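Local atomic coordinates of beta 1-3 glucanase (Clostridium beijerinckii NCIMB 8052, PDB entry 5H4E), a protein that probably hydrolyses beta-1,3-glucans, being the glucanase domain of a bacterial enzyme of glycoside hydrolase family 64. Residues S6-L11 / Y88-I93; S55-A60 / I107-A112; K103-K108 / D129-I134; I134-A139 / S203-A208; Y162-V167 / S359-A364. One frame throughout, in Å; residues are numbered along the deposited sequence.

Contact 1: residues S6-L11 / Y88-I93; sequences SGFVTL and YIPKII
Val9 and Ile89 face each other as an antiparallel hydrogen-bonded pair, with Thr10 and Tyr88 next to them as a non-hydrogen-bonded pair, where the start of strand 9-16 meets strand 86-92 at the margin of a five-stranded mixed beta-sheet. Two nearly straight bonds make the ladder here, Val9 N to Ile89 O at 2.9 Å and Ile89 N to Val9 O at 2.8 Å. The second acceptor, Val9 O, also receives a CA-H...O contact from Tyr88 CA. On one face of the sheet Val9 CB rests on Ile89 CG1, while Ile89 CG2 lies 3.9 Å from Leu11 CD1, the Leu11 and Ile89 side chains crossing at about a right angle. Ile89 can serve both neighbours because its CG1 sits between the backbone N and the carbonyl carbon (chi1 55°), which turns CG1 to Val9 and CG2 to Leu11. Ile30 of strand 26-33 touches both Leu11 and Ile89, so this face packs against the second sheet. Where the strand pairing stops, the Phe8 ring lies obliquely to Pro90, its CE2 4.0 Å from Pro90 CB and its CD2 as far from Tyr88 CB. Lys5 makes cation-pi contacts with the Phe8 and Tyr88 rings. On the remaining face Thr10 and Tyr88 run side by side; Thr10 OG1, hydrogen-bonded to Pro3 O, lies 3.4 Å from Tyr88 CD1.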
# COMPACT_ATOMS: atom_id res chain seq x y z
N SER A 6 23.83 -1.00 17.16
CA SER A 6 23.59 -2.38 17.53
C SER A 6 22.16 -2.52 18.04
O SER A 6 21.73 -1.76 18.92
CB SER A 6 24.60 -2.85 18.58
OG SER A 6 24.54 -4.26 18.72
N GLY A 7 21.41 -3.45 17.46
CA GLY A 7 20.05 -3.71 17.91
C GLY A 7 18.98 -2.95 17.15
O GLY A 7 17.80 -3.06 17.48
N PHE A 8 19.39 -2.18 16.15
CA PHE A 8 18.46 -1.38 15.36
C PHE A 8 18.66 -1.62 13.88
O PHE A 8 19.68 -2.19 13.47
CB PHE A 8 18.65 0.12 15.65
CG PHE A 8 18.25 0.52 17.03
CD1 PHE A 8 19.08 0.27 18.11
CD2 PHE A 8 17.03 1.14 17.24
CE1 PHE A 8 18.70 0.64 19.40
CE2 PHE A 8 16.65 1.51 18.53
CZ PHE A 8 17.49 1.26 19.61
N VAL A 9 17.68 -1.22 13.09
CA VAL A 9 17.84 -1.10 11.64
C VAL A 9 17.84 0.38 11.29
O VAL A 9 17.07 1.16 11.86
CB VAL A 9 16.71 -1.83 10.86
CG1 VAL A 9 16.77 -1.49 9.37
CG2 VAL A 9 16.80 -3.34 11.08
N THR A 10 18.71 0.78 10.38
CA THR A 10 18.72 2.17 9.95
C THR A 10 17.98 2.31 8.62
O THR A 10 18.18 1.50 7.71
CB THR A 10 20.16 2.71 9.81
OG1 THR A 10 20.82 2.59 11.08
CG2 THR A 10 20.16 4.17 9.36
N LEU A 11 17.12 3.32 8.54
CA LEU A 11 16.46 3.70 7.31
C LEU A 11 17.04 5.04 6.82
O LEU A 11 16.82 6.08 7.44
CB LEU A 11 14.96 3.79 7.53
CG LEU A 11 14.33 2.57 8.21
CD1 LEU A 11 12.88 2.83 8.50
CD2 LEU A 11 14.49 1.31 7.34
N TYR A 88 16.48 5.46 12.93
CA TYR A 88 16.69 4.14 13.53
C TYR A 88 15.35 3.53 13.87
O TYR A 88 14.51 4.23 14.42
CB TYR A 88 17.54 4.21 14.80
CG TYR A 88 18.91 4.82 14.65
CD1 TYR A 88 19.92 4.11 14.01
CD2 TYR A 88 19.20 6.07 15.17
CE1 TYR A 88 21.19 4.64 13.88
CE2 TYR A 88 20.47 6.61 15.05
CZ TYR A 88 21.45 5.89 14.41
OH TYR A 88 22.71 6.41 14.27
N ILE A 89 15.13 2.26 13.56
CA ILE A 89 13.95 1.58 14.11
C ILE A 89 14.35 0.35 14.90
O ILE A 89 15.32 -0.34 14.57
CB ILE A 89 12.92 1.14 13.01
CG1 ILE A 89 13.58 0.27 11.95
CG2 ILE A 89 12.27 2.35 12.36
CD1 ILE A 89 12.57 -0.56 11.15
N PRO A 90 13.60 0.08 15.99
CA PRO A 90 13.66 -1.17 16.73
C PRO A 90 12.59 -2.08 16.15
O PRO A 90 11.98 -1.68 15.16
CB PRO A 90 13.33 -0.74 18.15
CG PRO A 90 12.27 0.30 17.93
CD PRO A 90 12.66 1.03 16.63
N LYS A 91 12.38 -3.26 16.73
CA LYS A 91 11.23 -4.08 16.35
C LYS A 91 9.98 -3.20 16.39
O LYS A 91 9.84 -2.37 17.29
CB LYS A 91 11.07 -5.28 17.28
CG LYS A 91 12.23 -6.27 17.27
CD LYS A 91 12.25 -7.08 16.01
CE LYS A 91 13.31 -8.19 16.08
NZ LYS A 91 13.10 -9.10 17.25
N ILE A 92 9.10 -3.35 15.41
CA ILE A 92 7.94 -2.46 15.28
C ILE A 92 6.94 -3.08 14.31
O ILE A 92 7.32 -3.81 13.39
CB ILE A 92 8.37 -1.04 14.79
CG1 ILE A 92 7.22 -0.03 14.92
CG2 ILE A 92 8.92 -1.09 13.37
CD1 ILE A 92 7.67 1.42 14.66
N ILE A 93 5.66 -2.81 14.51
CA ILE A 93 4.63 -3.34 13.62
C ILE A 93 3.73 -2.26 13.04
O ILE A 93 3.61 -1.16 13.59
CB ILE A 93 3.78 -4.39 14.35
CG1 ILE A 93 3.09 -3.79 15.56
CG2 ILE A 93 4.64 -5.57 14.78
CD1 ILE A 93 2.35 -4.82 16.39

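Contact 2: residues S55-A60 / I107-A112; sequences SDNDAA and IKVNQA
A short 3-10 segment ending at Asn57, in the loop between strands 49-51 and 63-67, docks on the edge of the two-stranded antiparallel sheet formed by 108-111 and 117-120. Asn57 and Val109 carry the contact. The carboxamide of Asn57 lies alongside the backbone of Val109 and bonds to both its polar atoms: Val109 N donates to Asn57 OD1 over 3.0 Å, in the carbonyl plane and on a lone pair, and Asn57 ND2 returns a bond of 2.9 Å to Val109 O. That second acceptor lies 6° out of the Asn57 amide plane. The amide thus offers a donor and an acceptor, as the backbone of a strand neighbour would. Val109 packs its CB against the same amide, 3.7 Å from Asn57 OD1, and its CG2 comes within 4.4 Å of Asp56 CB. Lys108, bent at chi2 (75°), brings its CD to 3.7 Å from Asn57 ND2 before its amine goes on to Asn73 O. The carboxylate of Asp56 is engaged elsewhere, by Lys53 and Tyr77. With a donor and an acceptor on each partner, the paired bonds fix the rotation of the Asn57 amide and satisfy the N-H and C=O of buried Val109 on this side.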
# COMPACT_ATOMS: atom_id res chain seq x y z
N SER A 55 -2.51 14.93 23.45
CA SER A 55 -1.96 16.23 23.77
C SER A 55 -0.88 16.69 22.79
O SER A 55 -0.49 17.85 22.78
CB SER A 55 -1.43 16.22 25.21
OG SER A 55 -0.98 14.93 25.59
N ASP A 56 -0.40 15.77 21.95
CA ASP A 56 0.65 16.10 20.98
C ASP A 56 0.19 17.11 19.92
O ASP A 56 1.01 17.84 19.36
CB ASP A 56 1.16 14.83 20.30
CG ASP A 56 2.04 14.00 21.22
OD1 ASP A 56 2.76 14.61 22.03
OD2 ASP A 56 2.01 12.75 21.13
N ASN A 57 -1.11 17.16 19.65
CA ASN A 57 -1.66 18.10 18.67
C ASN A 57 -1.40 19.56 19.07
O ASN A 57 -1.27 20.43 18.21
CB ASN A 57 -3.16 17.88 18.49
CG ASN A 57 -3.49 16.54 17.85
OD1 ASN A 57 -2.71 16.02 17.05
ND2 ASN A 57 -4.64 15.99 18.20
N ASP A 58 -1.32 19.82 20.37
CA ASP A 58 -1.24 21.20 20.87
C ASP A 58 0.11 21.55 21.49
O ASP A 58 0.36 22.72 21.80
CB ASP A 58 -2.33 21.45 21.90
CG ASP A 58 -3.72 21.28 21.33
OD1 ASP A 58 -3.98 21.80 20.23
OD2 ASP A 58 -4.55 20.61 22.00
N ALA A 59 0.97 20.56 21.66
CA ALA A 59 2.28 20.77 22.28
C ALA A 59 3.14 21.76 21.50
O ALA A 59 2.83 22.11 20.36
CB ALA A 59 3.01 19.43 22.42
N ALA A 60 4.22 22.23 22.13
CA ALA A 60 5.14 23.19 21.51
C ALA A 60 5.66 22.72 20.16
O ALA A 60 6.13 21.58 20.02
CB ALA A 60 6.31 23.47 22.46
N ILE A 107 -0.71 15.56 10.67
CA ILE A 107 -1.25 14.34 11.24
C ILE A 107 -2.00 14.63 12.55
O ILE A 107 -1.40 15.09 13.52
CB ILE A 107 -0.13 13.31 11.50
CG1 ILE A 107 0.48 12.85 10.16
CG2 ILE A 107 -0.66 12.14 12.31
CD1 ILE A 107 1.66 11.90 10.30
N LYS A 108 -3.30 14.36 12.57
CA LYS A 108 -4.15 14.56 13.75
C LYS A 108 -4.17 13.33 14.67
O LYS A 108 -4.63 12.26 14.26
CB LYS A 108 -5.58 14.90 13.32
CG LYS A 108 -6.53 15.31 14.45
CD LYS A 108 -6.23 16.72 14.93
CE LYS A 108 -7.40 17.32 15.70
NZ LYS A 108 -7.18 18.79 15.91
N VAL A 109 -3.68 13.47 15.90
CA VAL A 109 -3.78 12.37 16.86
C VAL A 109 -5.19 12.36 17.45
O VAL A 109 -5.77 13.41 17.69
CB VAL A 109 -2.73 12.48 18.01
CG1 VAL A 109 -2.83 11.27 18.94
CG2 VAL A 109 -1.33 12.61 17.44
N ASN A 110 -5.73 11.17 17.69
CA ASN A 110 -7.12 11.04 18.12
C ASN A 110 -7.37 9.88 19.08
O ASN A 110 -6.46 9.44 19.78
CB ASN A 110 -8.02 10.90 16.89
CG ASN A 110 -7.63 9.73 16.00
OD1 ASN A 110 -7.16 8.69 16.48
ND2 ASN A 110 -7.81 9.89 14.70
N GLN A 111 -8.63 9.42 19.09
CA GLN A 111 -9.03 8.15 19.70
C GLN A 111 -9.92 7.37 18.70
O GLN A 111 -10.94 7.89 18.23
CB GLN A 111 -9.78 8.36 21.02
CG GLN A 111 -10.59 7.12 21.43
CD GLN A 111 -11.44 7.29 22.68
OE1 GLN A 111 -10.97 7.75 23.72
NE2 GLN A 111 -12.71 6.88 22.59
N ALA A 112 -9.52 6.15 18.37
CA ALA A 112 -10.36 5.27 17.55
C ALA A 112 -11.56 4.75 18.36
O ALA A 112 -11.54 4.74 19.59
CB ALA A 112 -9.54 4.11 17.00

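Contact 3: residues K103-K108 / D129-I134; sequences KPLYIK and DPNTGI
One side-chain amide, that of Asn131, takes both backbone polar atoms of Tyr106, although neither 103-108 nor 129-134 pairs with the other as a strand. Tyr106 N donates to Asn131 OD1 over a short 2.7 Å, in the carbonyl plane and on a lone pair, and Asn131 ND2 gives a bond of 3.1 Å to Tyr106 O, which it reaches 28° out of that carbonyl's plane. Asp129 steadies the amide: its OD1 accepts from both Asn131 ND2 and Asn131 N, the latter bond closing an Asx turn. Asp129 to Thr132 forms a type I beta turn and Asn131 to Ile134 a type II turn, so two overlapping turns ahead of strand 136-144 present Asn131 to the loop that leads into strand 108-111. Apolar groups flank the polar pair. Tyr106 and Pro130 slide past each other in opposite directions, CB to CB at 3.8 Å, and Pro130 O approaches Tyr106 CD2. Ile134 points its two branches to different neighbours: CG2, anti to the backbone N, meets Leu105 CD2 at 3.8 Å, while CD1 lies against Lys103 CD at 3.6 Å and also near Tyr106 CE2. The Lys103 chain crosses Ile134 at about a right angle and bends at chi3 (72°), carrying NZ to the Tyr106 hydroxyl, 2.8 Å from OH.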
# COMPACT_ATOMS: atom_id res chain seq x y z
N LYS A 103 6.86 20.75 2.82
CA LYS A 103 6.34 20.95 4.17
C LYS A 103 5.99 19.60 4.76
O LYS A 103 5.80 18.63 4.03
CB LYS A 103 5.12 21.88 4.16
CG LYS A 103 4.04 21.46 3.20
CD LYS A 103 2.65 21.89 3.68
CE LYS A 103 2.43 23.38 3.58
NZ LYS A 103 1.08 23.78 4.12
N PRO A 104 5.92 19.52 6.10
CA PRO A 104 5.53 18.25 6.70
C PRO A 104 4.04 18.01 6.53
O PRO A 104 3.28 18.93 6.23
CB PRO A 104 5.89 18.45 8.18
CG PRO A 104 5.76 19.92 8.38
CD PRO A 104 6.28 20.53 7.12
N LEU A 105 3.62 16.77 6.73
CA LEU A 105 2.21 16.43 6.69
C LEU A 105 1.53 16.88 7.97
O LEU A 105 2.19 17.08 9.00
CB LEU A 105 2.03 14.92 6.48
CG LEU A 105 2.60 14.40 5.16
CD1 LEU A 105 2.38 12.91 5.02
CD2 LEU A 105 1.91 15.14 4.03
N TYR A 106 0.22 17.08 7.89
CA TYR A 106 -0.57 17.39 9.08
C TYR A 106 -1.26 16.14 9.60
O TYR A 106 -2.28 15.70 9.05
CB TYR A 106 -1.63 18.45 8.76
CG TYR A 106 -1.10 19.76 8.25
CD1 TYR A 106 -0.69 20.77 9.12
CD2 TYR A 106 -1.03 20.01 6.88
CE1 TYR A 106 -0.21 21.97 8.64
CE2 TYR A 106 -0.56 21.21 6.40
CZ TYR A 106 -0.16 22.20 7.28
OH TYR A 106 0.31 23.39 6.79
N ILE A 107 -0.71 15.56 10.67
CA ILE A 107 -1.25 14.34 11.24
C ILE A 107 -2.00 14.63 12.55
O ILE A 107 -1.40 15.09 13.52
CB ILE A 107 -0.13 13.31 11.50
CG1 ILE A 107 0.48 12.85 10.16
CG2 ILE A 107 -0.66 12.14 12.31
CD1 ILE A 107 1.66 11.90 10.30
N LYS A 108 -3.30 14.36 12.57
CA LYS A 108 -4.15 14.56 13.75
C LYS A 108 -4.17 13.33 14.67
O LYS A 108 -4.63 12.26 14.26
CB LYS A 108 -5.58 14.90 13.32
CG LYS A 108 -6.53 15.31 14.45
CD LYS A 108 -6.23 16.72 14.93
CE LYS A 108 -7.40 17.32 15.70
NZ LYS A 108 -7.18 18.79 15.91
N ASP A 129 -9.32 18.02 3.51
CA ASP A 129 -8.19 17.48 4.27
C ASP A 129 -7.02 18.48 4.26
O ASP A 129 -6.75 19.10 3.23
CB ASP A 129 -7.75 16.14 3.68
CG ASP A 129 -6.79 15.38 4.60
OD1 ASP A 129 -5.57 15.66 4.55
OD2 ASP A 129 -7.24 14.51 5.37
N PRO A 130 -6.34 18.64 5.40
CA PRO A 130 -5.22 19.59 5.51
C PRO A 130 -4.03 19.26 4.62
O PRO A 130 -3.18 20.11 4.38
CB PRO A 130 -4.82 19.48 6.99
CG PRO A 130 -5.29 18.13 7.41
CD PRO A 130 -6.57 17.91 6.66
N ASN A 131 -3.98 18.02 4.14
CA ASN A 131 -2.84 17.55 3.36
C ASN A 131 -3.06 17.59 1.85
O ASN A 131 -2.21 17.15 1.08
CB ASN A 131 -2.48 16.12 3.78
CG ASN A 131 -2.10 16.03 5.24
OD1 ASN A 131 -0.99 16.40 5.61
ND2 ASN A 131 -3.01 15.55 6.06
N THR A 132 -4.20 18.12 1.42
CA THR A 132 -4.49 18.22 -0.01
C THR A 132 -3.38 18.96 -0.75
O THR A 132 -2.93 20.03 -0.33
CB THR A 132 -5.85 18.94 -0.27
OG1 THR A 132 -5.89 20.18 0.44
CG2 THR A 132 -6.99 18.07 0.20
N GLY A 133 -2.91 18.37 -1.84
CA GLY A 133 -1.89 19.02 -2.64
C GLY A 133 -0.44 18.81 -2.22
O GLY A 133 0.47 19.18 -2.97
N ILE A 134 -0.20 18.25 -1.04
CA ILE A 134 1.19 18.09 -0.58
C ILE A 134 1.87 16.89 -1.24
O ILE A 134 1.25 15.82 -1.39
CB ILE A 134 1.26 17.96 0.95
CG1 ILE A 134 0.62 19.17 1.64
CG2 ILE A 134 2.71 17.81 1.40
CD1 ILE A 134 0.57 19.05 3.15

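Contact 4: residues I134-A139 / S203-A208; sequences IMFEWA and SDRIYA
Arg205 turns the edge of its guanidinium to Ile134 and sets the group obliquely to the Phe136 ring, the planes 34° apart, where the chain entering strand 136-144 of the antiparallel sheet meets the loop ahead of the short strand 206-207. NH1 donates to Ile134 O over 2.8 Å in an almost linear bond (177°); the oxygen lies in the guanidinium plane, but the donor stands well above the carbonyl plane. NH2 comes to 3.4 Å from Phe136 CE2 and also donates to Gln157 OE1. The third side of the group is held by the neighbouring Asp204, whose OD2 accepts from both NE and NH1 in a side-on salt bridge, approached from one face of the carboxylate. With Ile134 O and Asp204 OD2 both in its plane, the guanidinium has little freedom to rotate, and its buried charge is probably balanced in part by that carboxylate. A bend at chi3 of Arg205 (65°) helps turn the guanidinium toward Asp204. Met135 and Asp204 cross alongside this polar cluster. Although the CB of Met135 points away from 203-208, bends at chi2 and chi3 fold the thioether back, and its CE ends 3.5 Å from Asp204 CB.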
# COMPACT_ATOMS: atom_id res chain seq x y z
N ILE A 134 -0.20 18.25 -1.04
CA ILE A 134 1.19 18.09 -0.58
C ILE A 134 1.87 16.89 -1.24
O ILE A 134 1.25 15.82 -1.39
CB ILE A 134 1.26 17.96 0.95
CG1 ILE A 134 0.62 19.17 1.64
CG2 ILE A 134 2.71 17.81 1.40
CD1 ILE A 134 0.57 19.05 3.15
N MET A 135 3.10 17.08 -1.68
CA MET A 135 3.89 15.98 -2.26
C MET A 135 4.33 15.07 -1.14
O MET A 135 5.10 15.48 -0.27
CB MET A 135 5.11 16.51 -3.01
CG MET A 135 4.79 17.53 -4.12
SD MET A 135 3.87 16.85 -5.52
CE MET A 135 2.21 17.30 -5.05
N PHE A 136 3.82 13.84 -1.13
CA PHE A 136 4.26 12.87 -0.13
C PHE A 136 4.08 11.44 -0.62
O PHE A 136 3.25 11.18 -1.50
CB PHE A 136 3.48 13.06 1.19
CG PHE A 136 2.04 12.61 1.12
CD1 PHE A 136 1.69 11.30 1.42
CD2 PHE A 136 1.03 13.50 0.78
CE1 PHE A 136 0.37 10.88 1.35
CE2 PHE A 136 -0.29 13.09 0.72
CZ PHE A 136 -0.62 11.77 1.00
N GLU A 137 4.88 10.54 -0.05
CA GLU A 137 4.69 9.10 -0.17
C GLU A 137 4.92 8.52 1.22
O GLU A 137 5.34 9.24 2.14
CB GLU A 137 5.67 8.48 -1.18
CG GLU A 137 5.58 9.08 -2.57
CD GLU A 137 4.40 8.54 -3.39
OE1 GLU A 137 3.50 7.87 -2.82
OE2 GLU A 137 4.37 8.79 -4.60
N TRP A 138 4.62 7.23 1.41
CA TRP A 138 5.11 6.54 2.60
C TRP A 138 5.65 5.14 2.26
O TRP A 138 5.21 4.50 1.31
CB TRP A 138 4.01 6.45 3.69
CG TRP A 138 2.84 5.51 3.41
CD1 TRP A 138 2.82 4.16 3.60
CD2 TRP A 138 1.54 5.87 2.95
NE1 TRP A 138 1.59 3.66 3.26
CE2 TRP A 138 0.78 4.68 2.85
CE3 TRP A 138 0.94 7.08 2.60
CZ2 TRP A 138 -0.55 4.67 2.42
CZ3 TRP A 138 -0.39 7.06 2.16
CH2 TRP A 138 -1.11 5.86 2.07
N ALA A 139 6.66 4.72 3.03
CA ALA A 139 7.12 3.33 3.02
C ALA A 139 6.37 2.58 4.11
O ALA A 139 6.11 3.14 5.19
CB ALA A 139 8.62 3.27 3.25
N SER A 203 -2.86 16.96 -11.08
CA SER A 203 -1.56 17.60 -11.22
C SER A 203 -0.62 17.18 -10.08
O SER A 203 0.59 17.12 -10.27
CB SER A 203 -1.71 19.12 -11.28
OG SER A 203 -2.23 19.62 -10.06
N ASP A 204 -1.18 16.88 -8.91
CA ASP A 204 -0.36 16.56 -7.74
C ASP A 204 -0.08 15.06 -7.57
O ASP A 204 0.99 14.68 -7.09
CB ASP A 204 -0.99 17.12 -6.45
CG ASP A 204 -2.38 16.56 -6.19
OD1 ASP A 204 -3.08 16.17 -7.15
OD2 ASP A 204 -2.78 16.53 -5.01
N ARG A 205 -1.04 14.22 -7.95
CA ARG A 205 -0.87 12.77 -7.85
C ARG A 205 -1.83 12.04 -8.78
O ARG A 205 -2.80 12.62 -9.27
CB ARG A 205 -1.08 12.29 -6.40
CG ARG A 205 -2.55 12.24 -5.94
CD ARG A 205 -2.69 12.41 -4.44
NE ARG A 205 -2.26 13.75 -4.05
CZ ARG A 205 -1.23 14.02 -3.25
NH1 ARG A 205 -0.92 15.29 -3.01
NH2 ARG A 205 -0.54 13.04 -2.68
N ILE A 206 -1.57 10.76 -9.03
CA ILE A 206 -2.55 9.91 -9.69
C ILE A 206 -3.24 9.03 -8.65
O ILE A 206 -2.57 8.28 -7.93
CB ILE A 206 -1.92 9.02 -10.77
CG1 ILE A 206 -1.15 9.86 -11.78
CG2 ILE A 206 -3.02 8.19 -11.48
CD1 ILE A 206 -0.24 9.04 -12.71
N TYR A 207 -4.56 9.12 -8.57
CA TYR A 207 -5.31 8.33 -7.61
C TYR A 207 -5.46 6.91 -8.07
O TYR A 207 -5.72 6.66 -9.24
CB TYR A 207 -6.69 8.96 -7.35
CG TYR A 207 -6.54 10.29 -6.65
CD1 TYR A 207 -6.35 10.34 -5.28
CD2 TYR A 207 -6.57 11.49 -7.37
CE1 TYR A 207 -6.19 11.54 -4.63
CE2 TYR A 207 -6.39 12.71 -6.72
CZ TYR A 207 -6.21 12.72 -5.35
OH TYR A 207 -6.05 13.92 -4.69
N ALA A 208 -5.29 5.97 -7.16
CA ALA A 208 -5.74 4.62 -7.42
C ALA A 208 -7.24 4.65 -7.69
O ALA A 208 -7.94 5.60 -7.28
CB ALA A 208 -5.39 3.70 -6.25

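Contact 5: residues Y162-V167 / S359-A364; sequences YNIQLV and STLHVA
Leu166 and Ile164 of strand 162-168 press against Leu361 and Val363 of strand 361-363, a face-to-face packing of two beta-sheets: the first strand belongs to the five-stranded mixed sheet, the second to the larger antiparallel sheet built round 26-33 and 136-144. The strand segments run almost parallel, 8° apart in direction, with axes 7.8 Å apart at closest approach, and the side chains that point across meet in the layer between them.

The apolar contacts centre on Leu361. Its CD1 reaches Ile164, lying 3.7 Å from CG2, while its CB rests against Leu166, 3.8 Å from CD2. Leu166 and Leu361 slide past each other in opposite directions, each reaching toward the other strand's backbone. Leu166 extends with CG anti to the backbone N (chi1 174°), which brings its CD2 up to 361-363, where it meets three successive residues of that strand. Ile150 of strand 147-151 touches Ile164 and Leu361, and Ala369 of strand 366-374 touches Ile164 and Leu166, continuing the apolar layer on both sheets.

Polar atoms take part only as packing surface. Ile164 O lies 3.4 Å from Leu361 CD1, and His362 N, which is hydrogen-bonded to Tyr172 OH, is met by a Leu166 methyl. The His362 CB points away from 162-167, and its ring stacks on Trp149 while ND1 bonds to Leu148 O. Further along, the same methyl, Leu166 CD2, ends 4.0 Å from Val363 CG1.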
# COMPACT_ATOMS: atom_id res chain seq x y z
N TYR A 162 9.73 6.75 -6.13
CA TYR A 162 10.62 6.35 -5.04
C TYR A 162 10.83 4.85 -5.03
O TYR A 162 10.05 4.09 -5.61
CB TYR A 162 10.11 6.86 -3.67
CG TYR A 162 8.92 6.15 -3.04
CD1 TYR A 162 8.95 5.72 -1.73
CD2 TYR A 162 7.72 5.97 -3.75
CE1 TYR A 162 7.84 5.10 -1.14
CE2 TYR A 162 6.62 5.35 -3.18
CZ TYR A 162 6.69 4.92 -1.87
OH TYR A 162 5.58 4.31 -1.29
N ASN A 163 11.94 4.43 -4.44
CA ASN A 163 12.28 3.02 -4.44
C ASN A 163 13.08 2.77 -3.19
O ASN A 163 13.58 3.73 -2.57
CB ASN A 163 13.07 2.63 -5.72
CG ASN A 163 14.42 3.33 -5.84
OD1 ASN A 163 15.40 2.95 -5.20
ND2 ASN A 163 14.48 4.33 -6.71
N ILE A 164 13.18 1.51 -2.79
CA ILE A 164 13.84 1.19 -1.55
C ILE A 164 14.87 0.10 -1.81
O ILE A 164 14.59 -0.87 -2.53
CB ILE A 164 12.82 0.73 -0.47
CG1 ILE A 164 11.78 1.84 -0.21
CG2 ILE A 164 13.53 0.28 0.84
CD1 ILE A 164 10.59 1.39 0.64
N GLN A 165 16.05 0.28 -1.25
CA GLN A 165 17.07 -0.78 -1.25
C GLN A 165 17.18 -1.38 0.14
O GLN A 165 17.51 -0.68 1.08
CB GLN A 165 18.43 -0.23 -1.68
CG GLN A 165 19.57 -1.26 -1.55
CD GLN A 165 20.94 -0.63 -1.77
OE1 GLN A 165 21.08 0.59 -1.79
NE2 GLN A 165 21.96 -1.47 -1.96
N LEU A 166 16.90 -2.67 0.27
CA LEU A 166 17.03 -3.33 1.56
C LEU A 166 18.28 -4.18 1.56
O LEU A 166 18.50 -4.99 0.64
CB LEU A 166 15.79 -4.19 1.88
CG LEU A 166 15.91 -5.03 3.17
CD1 LEU A 166 16.09 -4.12 4.40
CD2 LEU A 166 14.72 -5.97 3.36
N VAL A 167 19.09 -4.00 2.59
CA VAL A 167 20.37 -4.69 2.70
C VAL A 167 20.40 -5.52 3.98
O VAL A 167 20.23 -4.99 5.08
CB VAL A 167 21.56 -3.70 2.70
CG1 VAL A 167 22.89 -4.45 2.87
CG2 VAL A 167 21.55 -2.85 1.43
N SER A 359 6.12 -4.95 -4.38
CA SER A 359 7.40 -4.32 -4.11
C SER A 359 7.95 -4.73 -2.74
O SER A 359 8.87 -4.08 -2.22
CB SER A 359 7.23 -2.80 -4.17
OG SER A 359 6.18 -2.42 -3.29
N THR A 360 7.39 -5.77 -2.14
CA THR A 360 7.82 -6.15 -0.79
C THR A 360 9.24 -6.67 -0.79
O THR A 360 9.56 -7.60 -1.51
CB THR A 360 6.91 -7.22 -0.16
OG1 THR A 360 5.61 -6.67 0.09
CG2 THR A 360 7.51 -7.69 1.19
N LEU A 361 10.08 -6.04 0.03
CA LEU A 361 11.42 -6.53 0.36
C LEU A 361 11.36 -7.21 1.71
O LEU A 361 10.67 -6.74 2.62
CB LEU A 361 12.43 -5.37 0.39
CG LEU A 361 12.61 -4.58 -0.91
CD1 LEU A 361 12.91 -3.12 -0.61
CD2 LEU A 361 13.72 -5.18 -1.73
N HIS A 362 12.08 -8.31 1.87
CA HIS A 362 12.05 -9.06 3.12
C HIS A 362 13.35 -9.80 3.37
O HIS A 362 13.91 -10.41 2.45
CB HIS A 362 10.89 -10.06 3.10
CG HIS A 362 10.99 -11.13 4.14
ND1 HIS A 362 10.93 -10.86 5.49
CD2 HIS A 362 11.13 -12.47 4.03
CE1 HIS A 362 11.04 -11.99 6.17
NE2 HIS A 362 11.16 -12.98 5.30
N VAL A 363 13.83 -9.75 4.61
CA VAL A 363 14.98 -10.56 5.02
C VAL A 363 14.95 -10.79 6.53
O VAL A 363 14.49 -9.94 7.30
CB VAL A 363 16.32 -9.92 4.60
CG1 VAL A 363 16.64 -8.73 5.49
CG2 VAL A 363 17.46 -10.96 4.65
N ALA A 364 15.45 -11.95 6.94
CA ALA A 364 15.41 -12.34 8.35
C ALA A 364 16.27 -11.43 9.20
O ALA A 364 15.95 -11.14 10.35
CB ALA A 364 15.87 -13.79 8.50

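Contacts 1, 2, 4 and 5 are buried, contact 2 although farthest from the chain centre; contact 3 is partly buried. Contacts 1 and 5 both involve the five-stranded mixed sheet: contact 1 pairs two of its strands through backbone bonds, whereas contact 5 packs its face on the larger antiparallel sheet through apolar side chains, without hydrogen bonds between its two segments. Contact 4 involves that second sheet too, and Trp138 O and Tyr162 OH, 2.6 Å apart, join it to contact 5. Contacts 2 and 3 share Ile107 and Lys108 and one chemistry, an asparagine amide making two hydrogen bonds to one residue's backbone, from a loop in each case. Ile134 links contacts 3 and 4, apolar side chain in one, carbonyl acceptor for buried Arg205 in the other.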